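Local coordinates for protein PPR (Rhodospirillum centenum, PDB 1MZU) that binds 4'-hydroxycinnamic acid as its chromophore, as the light-sensing photoactive yellow protein domain of a sensor kinase that probably phosphorylates protein histidine with ATP, at residues G64-F67 against F68-V71. Numbering follows the deposited sequence.
Sequences GRNF and FTEV
Asn66 caps the N-terminus of helix 67-71 in this PAS-fold domain, its side chain turned back toward the backbone N-H groups of Phe68 and Thr69. With CG anti to the backbone N (chi1 -164°), the amide swings across to Thr69. Asn66 CB lies close to Thr69 OG1 at 3.1 Å, and CG lies beside the same oxygen. Asn66 OD1 then accepts from Thr69 N at 3.0 Å, the donor sitting above the carbonyl plane, and takes a weaker, more bent bond from Phe68 N. At the tip, ND2 is hydrogen-bonded to Ser41 O, which ties the cap to the loop between strands 34-39 and 44-47. Replaced by alanine, Asn66 would lose its amide, which would probably leave the N-H of Thr69 without its cap and Ser41 O without its donor.

The return bond comes from Glu70, one residue beyond the place it would take in a classical capping box. Asn66 N donates almost straight to Glu70 OE1 (2.8 Å, 173°), which accepts through its anti lone pair. Glu70 OE2 lies 3.6 Å from Arg65 NH1 in a long salt bridge; because the oxygen lies well out of the guanidinium plane, the attraction is between charges alone. The backbone carbonyl of Asn66 is gripped twice: Val71 N reaches Asn66 O at 2.9 Å, closing the wide pi-type turn, and Glu70 N bonds to it at a poorer angle.

Val71 belongs to the chromophore pocket. On the inner side, the side chain of Phe67 lies about 4 Å from the bound 4'-hydroxycinnamic acid and Phe68 packs toward helix 78-89. The two rings form a T-shaped pair, planes 86° apart, with Phe67 CD2 set over the face of Phe68, 3.5 Å from Phe68 CE1.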
ATOM      1  N   GLY A  64      -9.511   4.894  -6.225  1.00 39.49           N
ATOM      2  CA  GLY A  64      -9.821   4.923  -7.643  1.00 39.57           C
ATOM      3  C   GLY A  64      -8.592   5.273  -8.465  1.00 37.23           C
ATOM      4  O   GLY A  64      -8.560   5.048  -9.674  1.00 39.83           O
ATOM      5  N   ARG A  65      -7.570   5.802  -7.796  1.00 38.80           N
ATOM      6  CA  ARG A  65      -6.313   6.172  -8.438  1.00 39.37           C
ATOM      7  C   ARG A  65      -5.256   5.079  -8.263  1.00 37.88           C
ATOM      8  O   ARG A  65      -5.353   4.259  -7.348  1.00 33.57           O
ATOM      9  CB  ARG A  65      -5.797   7.493  -7.853  1.00 43.39           C
ATOM     10  CG  ARG A  65      -6.075   8.755  -8.675  1.00 51.32           C
ATOM     11  CD  ARG A  65      -7.561   9.084  -8.829  1.00 54.57           C
ATOM     12  NE  ARG A  65      -7.766  10.435  -9.359  1.00 62.33           N
ATOM     13  CZ  ARG A  65      -7.728  10.770 -10.648  1.00 66.14           C
ATOM     14  NH1 ARG A  65      -7.494   9.854 -11.583  1.00 68.08           N
ATOM     15  NH2 ARG A  65      -7.918  12.036 -11.004  1.00 68.32           N
ATOM     16  N   ASN A  66      -4.259   5.076  -9.147  1.00 35.96           N
ATOM     17  CA  ASN A  66      -3.171   4.101  -9.111  1.00 36.23           C
ATOM     18  C   ASN A  66      -2.114   4.459  -8.054  1.00 36.18           C
ATOM     19  O   ASN A  66      -1.574   5.573  -8.058  1.00 31.75           O
ATOM     20  CB  ASN A  66      -2.526   3.978 -10.498  1.00 34.68           C
ATOM     21  CG  ASN A  66      -1.656   2.720 -10.651  1.00 36.18           C
ATOM     22  OD1 ASN A  66      -0.580   2.601 -10.056  1.00 36.20           O
ATOM     23  ND2 ASN A  66      -2.109   1.797 -11.485  1.00 26.94           N
ATOM     24  N   PHE A  67      -1.829   3.495  -7.171  1.00 32.55           N
ATOM     25  CA  PHE A  67      -0.847   3.639  -6.087  1.00 32.36           C
ATOM     26  C   PHE A  67       0.570   3.906  -6.590  1.00 31.74           C
ATOM     27  O   PHE A  67       1.226   4.809  -6.101  1.00 34.04           O
ATOM     28  CB  PHE A  67      -0.855   2.379  -5.174  1.00 25.68           C
ATOM     29  CG  PHE A  67       0.042   2.478  -3.954  1.00 23.69           C
ATOM     30  CD1 PHE A  67      -0.274   3.344  -2.893  1.00 25.90           C
ATOM     31  CD2 PHE A  67       1.216   1.721  -3.868  1.00 22.23           C
ATOM     32  CE1 PHE A  67       0.575   3.460  -1.754  1.00 25.72           C
ATOM     33  CE2 PHE A  67       2.089   1.822  -2.729  1.00 24.61           C
ATOM     34  CZ  PHE A  67       1.759   2.695  -1.675  1.00 22.43           C
ATOM     35  N   PHE A  68       1.011   3.137  -7.579  1.00 31.39           N
ATOM     36  CA  PHE A  68       2.373   3.258  -8.100  1.00 35.19           C
ATOM     37  C   PHE A  68       2.655   4.365  -9.107  1.00 34.98           C
ATOM     38  O   PHE A  68       3.699   5.022  -9.028  1.00 36.51           O
ATOM     39  CB  PHE A  68       2.859   1.904  -8.638  1.00 33.99           C
ATOM     40  CG  PHE A  68       2.722   0.782  -7.649  1.00 32.19           C
ATOM     41  CD1 PHE A  68       3.644   0.644  -6.592  1.00 29.73           C
ATOM     42  CD2 PHE A  68       1.635  -0.112  -7.729  1.00 29.74           C
ATOM     43  CE1 PHE A  68       3.492  -0.377  -5.604  1.00 28.59           C
ATOM     44  CE2 PHE A  68       1.460  -1.139  -6.750  1.00 32.97           C
ATOM     45  CZ  PHE A  68       2.389  -1.273  -5.685  1.00 28.95           C
ATOM     46  N   THR A  69       1.711   4.606 -10.014  1.00 33.99           N
ATOM     47  CA  THR A  69       1.899   5.637 -11.039  1.00 36.44           C
ATOM     48  C   THR A  69       1.432   7.031 -10.665  1.00 35.38           C
ATOM     49  O   THR A  69       1.992   7.997 -11.167  1.00 40.05           O
ATOM     50  CB  THR A  69       1.232   5.256 -12.386  1.00 34.57           C
ATOM     51  OG1 THR A  69      -0.186   5.171 -12.213  1.00 33.82           O
ATOM     52  CG2 THR A  69       1.773   3.927 -12.899  1.00 33.32           C
ATOM     53  N   GLU A  70       0.421   7.120  -9.790  1.00 35.51           N
ATOM     54  CA  GLU A  70      -0.167   8.401  -9.367  1.00 35.01           C
ATOM     55  C   GLU A  70       0.003   8.851  -7.913  1.00 34.39           C
ATOM     56  O   GLU A  70       0.570   9.915  -7.676  1.00 35.95           O
ATOM     57  CB  GLU A  70      -1.666   8.455  -9.731  1.00 36.51           C
ATOM     58  CG  GLU A  70      -1.978   8.297 -11.223  1.00 36.84           C
ATOM     59  CD  GLU A  70      -3.459   8.112 -11.525  1.00 42.43           C
ATOM     60  OE1 GLU A  70      -4.054   7.113 -11.070  1.00 43.41           O
ATOM     61  OE2 GLU A  70      -4.028   8.970 -12.231  1.00 46.83           O
ATOM     62  N   VAL A  71      -0.474   8.051  -6.950  1.00 32.09           N
ATOM     63  CA  VAL A  71      -0.413   8.405  -5.521  1.00 32.43           C
ATOM     64  C   VAL A  71       0.953   8.312  -4.855  1.00 32.52           C
ATOM     65  O   VAL A  71       1.341   9.221  -4.121  1.00 28.96           O
ATOM     66  CB  VAL A  71      -1.442   7.582  -4.648  1.00 32.76           C
ATOM     67  CG1 VAL A  71      -1.507   8.131  -3.208  1.00 34.39           C
ATOM     68  CG2 VAL A  71      -2.825   7.644  -5.270  1.00 31.78           C
TER